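PDB 4P8B: TRAP-type transporter, periplasmic component from Cupriavidus necator, which binds (S)-2-acetolactate and, as the periplasmic solute-binding component of a TRAP-type transporter, probably delivers such a solute to the membrane permease. Local coordinates for residues A[30-35]-A[65-70]; A[232-237]-A[297-302]. All coordinates share one frame; numbering follows the deposited sequence.

In the fold
Contact 1 (30-35 with 65-70) comes first along the chain and closes before contact 2 (232-237 with 297-302) opens. Each pairs an outermost strand with its inner neighbour in parallel, but in different sheets: 66-69 beside 33-36 in a mixed five-stranded sheet, and 300-302 beside 233-235 in a mixed four-stranded one. The centres lie about 38 Å apart on opposite sides of the chain's centre, and the nearest atoms are about 23 Å from each other. Such separate sheets fit the two-lobed architecture of periplasmic binding proteins. The bound acetolactate lies about 14 Å from the side chains of both Met35 and Val234, so neither pairing touches it directly.

Contact 1: A[30-35]-A[65-70]; sequences KSEYKM and NIKLYP
The parallel pairing of Tyr33, Lys34 and Met35 with Ile66, Lys67 and Leu68 closes a beta-alpha-beta unit, strand 33-36, helix 44-59, strand 66-69, at one border of the five-stranded sheet. Four backbone hydrogen bonds give the evidence: Tyr33 N to Asn65 O (2.9 Å), Lys67 N to Tyr33 O (2.8 Å), Met35 N to Lys67 O (2.9 Å) and Tyr69 N to Met35 O (2.8 Å). Tyr33 and Met35 thus each use both N and O, as expected where one strand's alternate residues bond to residues flanking their partners. The short strand axes diverge by 33°, a marked twist.

One sheet face carries Tyr33, Met35, Ile66 and Leu68. In Met35, a selenomethionine, CG anti to its N (chi1 -174°) and an extended chi2 bring SE alongside Leu68 CD1 at 4.0 Å, and the bend at chi3 turns CE toward Ile66 CG2 and Leu68 CD1; its CB rests on Ile66 CG2. Helix 44-59 covers this face, with Trp52 and Ala53 against Met35 and Val56 against Ile66. Tyr33 turns the edge of its ring to Asn65 O; one ring face carries Lys30 CB, and its hydroxyl is bonded to Trp256 NE1.

On the face of Lys34 and Lys67, the aliphatic part of Lys34 runs slantwise past the Tyr69 ring, CB and CG both meeting CE1. The Glu32 carboxylate leans on the Lys67 chain rather than on its ammonium. The bend at chi3 brings Lys67 CE to 3.0 Å from Glu32 OE2. A further bend at chi4 sets Lys67 NZ 4.1 Å from Glu32 OE2, beyond a salt bridge.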
# COMPACT_ATOMS: atom_id res chain seq x y z
N LYS A 30 -5.56 -11.04 -27.07
CA LYS A 30 -4.19 -11.49 -26.80
C LYS A 30 -4.18 -12.94 -26.26
O LYS A 30 -5.09 -13.35 -25.53
CB LYS A 30 -3.56 -10.59 -25.72
CG LYS A 30 -2.80 -9.30 -26.12
CD LYS A 30 -2.64 -8.41 -24.85
CE LYS A 30 -1.33 -7.59 -24.76
NZ LYS A 30 -1.47 -6.17 -25.28
N SER A 31 -3.14 -13.70 -26.59
CA SER A 31 -2.93 -15.03 -26.02
C SER A 31 -2.51 -15.02 -24.53
O SER A 31 -2.73 -15.99 -23.80
CB SER A 31 -1.83 -15.74 -26.80
OG SER A 31 -1.51 -16.98 -26.20
N GLU A 32 -1.88 -13.94 -24.09
CA GLU A 32 -1.49 -13.82 -22.68
C GLU A 32 -1.57 -12.37 -22.31
O GLU A 32 -1.14 -11.51 -23.08
CB GLU A 32 -0.07 -14.35 -22.49
CG GLU A 32 0.43 -14.38 -21.06
CD GLU A 32 1.69 -15.21 -20.94
OE1 GLU A 32 2.78 -14.68 -21.26
OE2 GLU A 32 1.59 -16.40 -20.57
N TYR A 33 -2.15 -12.09 -21.15
CA TYR A 33 -2.20 -10.74 -20.62
C TYR A 33 -1.23 -10.65 -19.46
O TYR A 33 -0.99 -11.64 -18.79
CB TYR A 33 -3.61 -10.38 -20.17
CG TYR A 33 -4.57 -10.23 -21.33
CD1 TYR A 33 -5.23 -11.33 -21.85
CD2 TYR A 33 -4.77 -9.00 -21.93
CE1 TYR A 33 -6.09 -11.21 -22.94
CE2 TYR A 33 -5.62 -8.87 -23.03
CZ TYR A 33 -6.28 -9.98 -23.50
OH TYR A 33 -7.12 -9.88 -24.60
N LYS A 34 -0.67 -9.48 -19.28
CA LYS A 34 0.38 -9.30 -18.28
C LYS A 34 -0.16 -8.53 -17.07
O LYS A 34 -0.62 -7.40 -17.22
CB LYS A 34 1.54 -8.54 -18.92
CG LYS A 34 2.03 -9.14 -20.21
CD LYS A 34 3.23 -8.38 -20.70
CE LYS A 34 3.72 -8.95 -22.02
NZ LYS A 34 4.61 -7.98 -22.70
N MSE A 35 -0.04 -9.12 -15.88
CA MSE A 35 -0.44 -8.45 -14.63
C MSE A 35 0.80 -8.07 -13.82
O MSE A 35 1.61 -8.92 -13.43
CB MSE A 35 -1.31 -9.35 -13.78
CG MSE A 35 -1.83 -8.60 -12.54
SE MSE A 35 -2.63 -9.76 -11.19
CE MSE A 35 -4.05 -10.56 -12.27
N ASN A 65 -6.28 -15.37 -20.32
CA ASN A 65 -5.16 -16.06 -19.68
C ASN A 65 -4.15 -15.02 -19.24
O ASN A 65 -3.59 -14.31 -20.06
CB ASN A 65 -4.51 -17.03 -20.68
CG ASN A 65 -3.19 -17.57 -20.18
OD1 ASN A 65 -2.18 -17.51 -20.89
ND2 ASN A 65 -3.18 -18.07 -18.96
N ILE A 66 -3.95 -14.91 -17.94
CA ILE A 66 -3.14 -13.84 -17.38
C ILE A 66 -1.89 -14.37 -16.69
O ILE A 66 -1.96 -15.30 -15.89
CB ILE A 66 -3.95 -13.04 -16.36
CG1 ILE A 66 -5.22 -12.46 -16.98
CG2 ILE A 66 -3.08 -11.92 -15.75
CD1 ILE A 66 -6.30 -12.14 -15.94
N LYS A 67 -0.75 -13.80 -17.04
CA LYS A 67 0.51 -14.15 -16.43
C LYS A 67 0.89 -13.07 -15.42
O LYS A 67 0.81 -11.87 -15.73
CB LYS A 67 1.60 -14.30 -17.48
CG LYS A 67 2.99 -14.56 -16.89
CD LYS A 67 4.02 -14.92 -17.96
CE LYS A 67 3.78 -16.30 -18.54
NZ LYS A 67 4.19 -17.39 -17.60
N LEU A 68 1.34 -13.50 -14.25
CA LEU A 68 1.81 -12.59 -13.20
C LEU A 68 3.28 -12.22 -13.42
O LEU A 68 4.11 -13.05 -13.76
CB LEU A 68 1.65 -13.24 -11.82
CG LEU A 68 0.30 -13.08 -11.10
CD1 LEU A 68 -0.91 -13.29 -11.97
CD2 LEU A 68 0.30 -14.03 -9.89
N TYR A 69 3.57 -10.94 -13.24
CA TYR A 69 4.92 -10.41 -13.31
C TYR A 69 5.25 -9.73 -11.98
O TYR A 69 5.14 -8.51 -11.84
CB TYR A 69 5.05 -9.42 -14.47
CG TYR A 69 5.07 -10.07 -15.83
CD1 TYR A 69 3.88 -10.47 -16.46
CD2 TYR A 69 6.27 -10.30 -16.50
CE1 TYR A 69 3.90 -11.06 -17.71
CE2 TYR A 69 6.29 -10.89 -17.76
CZ TYR A 69 5.12 -11.27 -18.34
OH TYR A 69 5.18 -11.86 -19.59
N PRO A 70 5.65 -10.52 -10.98
CA PRO A 70 6.02 -9.95 -9.69
C PRO A 70 7.35 -9.22 -9.73
O PRO A 70 8.12 -9.32 -10.69
CB PRO A 70 6.07 -11.17 -8.78
CG PRO A 70 6.44 -12.30 -9.68
CD PRO A 70 5.78 -11.99 -11.00
O HOH W 1 -5.96 -15.22 -23.13

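Contact 2: A[232-237]-A[297-302]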
# COMPACT_ATOMS: atom_id res chain seq x y z
N LYS A 232 14.70 -5.31 14.09
CA LYS A 232 14.47 -5.96 15.38
C LYS A 232 13.68 -5.11 16.36
O LYS A 232 13.35 -5.59 17.45
CB LYS A 232 15.81 -6.42 15.96
CG LYS A 232 16.38 -7.57 15.09
CD LYS A 232 17.80 -7.94 15.41
CE LYS A 232 18.34 -8.96 14.42
NZ LYS A 232 17.42 -10.13 14.26
N PHE A 233 13.38 -3.88 15.97
CA PHE A 233 12.50 -2.97 16.72
C PHE A 233 11.38 -2.59 15.78
O PHE A 233 11.64 -2.26 14.61
CB PHE A 233 13.26 -1.72 17.11
CG PHE A 233 14.37 -1.96 18.08
CD1 PHE A 233 14.16 -1.93 19.45
CD2 PHE A 233 15.66 -2.24 17.62
CE1 PHE A 233 15.20 -2.15 20.34
CE2 PHE A 233 16.70 -2.47 18.51
CZ PHE A 233 16.46 -2.41 19.87
N VAL A 234 10.14 -2.65 16.25
CA VAL A 234 8.98 -2.20 15.51
C VAL A 234 8.09 -1.37 16.43
O VAL A 234 7.89 -1.75 17.57
CB VAL A 234 8.13 -3.40 15.02
CG1 VAL A 234 6.77 -2.94 14.49
CG2 VAL A 234 8.87 -4.19 13.97
N THR A 235 7.55 -0.27 15.91
CA THR A 235 6.50 0.47 16.62
C THR A 235 5.25 0.48 15.78
O THR A 235 5.27 0.87 14.63
CB THR A 235 6.95 1.89 16.93
OG1 THR A 235 8.04 1.81 17.82
CG2 THR A 235 5.82 2.71 17.60
N THR A 236 4.15 0.02 16.39
CA THR A 236 2.92 -0.13 15.65
C THR A 236 2.11 1.17 15.64
O THR A 236 0.94 1.20 16.04
CB THR A 236 2.08 -1.25 16.25
OG1 THR A 236 1.85 -0.97 17.63
CG2 THR A 236 2.78 -2.61 16.08
N TRP A 237 2.74 2.25 15.19
CA TRP A 237 2.13 3.58 15.21
C TRP A 237 0.99 3.79 14.22
O TRP A 237 0.25 4.75 14.37
CB TRP A 237 3.20 4.62 14.98
CG TRP A 237 3.91 4.60 13.64
CD1 TRP A 237 3.85 3.65 12.65
CD2 TRP A 237 4.79 5.61 13.15
NE1 TRP A 237 4.66 4.01 11.61
CE2 TRP A 237 5.24 5.22 11.88
CE3 TRP A 237 5.26 6.82 13.70
CZ2 TRP A 237 6.10 6.00 11.13
CZ3 TRP A 237 6.11 7.59 12.95
CH2 TRP A 237 6.53 7.17 11.68
N HIS A 297 10.30 -14.15 17.08
CA HIS A 297 11.48 -14.16 16.23
C HIS A 297 12.55 -13.18 16.70
O HIS A 297 13.53 -12.91 16.00
CB HIS A 297 11.08 -13.81 14.78
CG HIS A 297 10.38 -14.93 14.06
ND1 HIS A 297 11.06 -16.04 13.60
CD2 HIS A 297 9.08 -15.11 13.73
CE1 HIS A 297 10.20 -16.85 13.00
NE2 HIS A 297 9.00 -16.32 13.08
N GLY A 298 12.36 -12.61 17.88
CA GLY A 298 13.34 -11.71 18.45
C GLY A 298 13.08 -10.25 18.12
O GLY A 298 13.98 -9.42 18.17
N VAL A 299 11.84 -9.91 17.82
CA VAL A 299 11.49 -8.51 17.54
C VAL A 299 10.87 -7.83 18.75
O VAL A 299 9.92 -8.33 19.34
CB VAL A 299 10.52 -8.43 16.36
CG1 VAL A 299 10.17 -6.99 16.04
CG2 VAL A 299 11.13 -9.10 15.14
N LYS A 300 11.44 -6.69 19.15
CA LYS A 300 10.84 -5.89 20.21
C LYS A 300 9.77 -5.00 19.60
O LYS A 300 10.09 -4.07 18.87
CB LYS A 300 11.87 -5.02 20.91
CG LYS A 300 11.29 -4.25 22.07
CD LYS A 300 12.34 -3.43 22.79
CE LYS A 300 11.71 -2.65 23.93
NZ LYS A 300 11.52 -3.54 25.09
N VAL A 301 8.52 -5.29 19.91
CA VAL A 301 7.38 -4.55 19.35
C VAL A 301 6.86 -3.61 20.42
O VAL A 301 6.54 -4.01 21.53
CB VAL A 301 6.25 -5.51 18.90
CG1 VAL A 301 5.07 -4.72 18.30
CG2 VAL A 301 6.77 -6.50 17.90
N THR A 302 6.78 -2.33 20.03
CA THR A 302 6.35 -1.25 20.91
C THR A 302 4.98 -0.75 20.48
O THR A 302 4.76 -0.47 19.31
CB THR A 302 7.37 -0.11 20.79
OG1 THR A 302 8.63 -0.55 21.32
CG2 THR A 302 6.90 1.13 21.54
O HOH W 2 15.34 -11.36 15.62
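Lys300 packs against Phe233 where strand 300-302 runs parallel to strand 233-235, their short axes 4.6 Å apart. From its CB, which meets Phe233 CD1 at 4.1 Å and also nears Lys232 O, the chain leaves with CG anti to the backbone N (chi1 -176°). It then stays extended to CE, carrying CD obliquely past the ring, 4.0 Å from Phe233 CE1. Only the last torsion is bent, turning NZ out of the line of the chain, and the tip leads away from strand 233-235.

The backbone of Lys300 is held at both ends: its N donates to Lys232 O (2.8 Å), and its O accepts from Val234 N (3.0 Å). Thr302 continues the register, with its N bonded to Val234 O and its O receiving Thr236 N; a weak bond from Thr236 OG1 to Thr302 O (3.4 Å) adds a second donor. On the side of the sheet that carries Val234 and Val301, Val234 CG2 touches CG1 of Val299, in the loop leading into strand 300-302, at 3.7 Å.

Strand 233-235 is flanked on its second edge by antiparallel strand 156-159, where Lys232 and Phe233 both face Asn159 in a classic beta bulge. Trp291 of helix 289-295 covers Val234 and Val301, and Phe221 of helix 218-223 packs on Val234 and Val299.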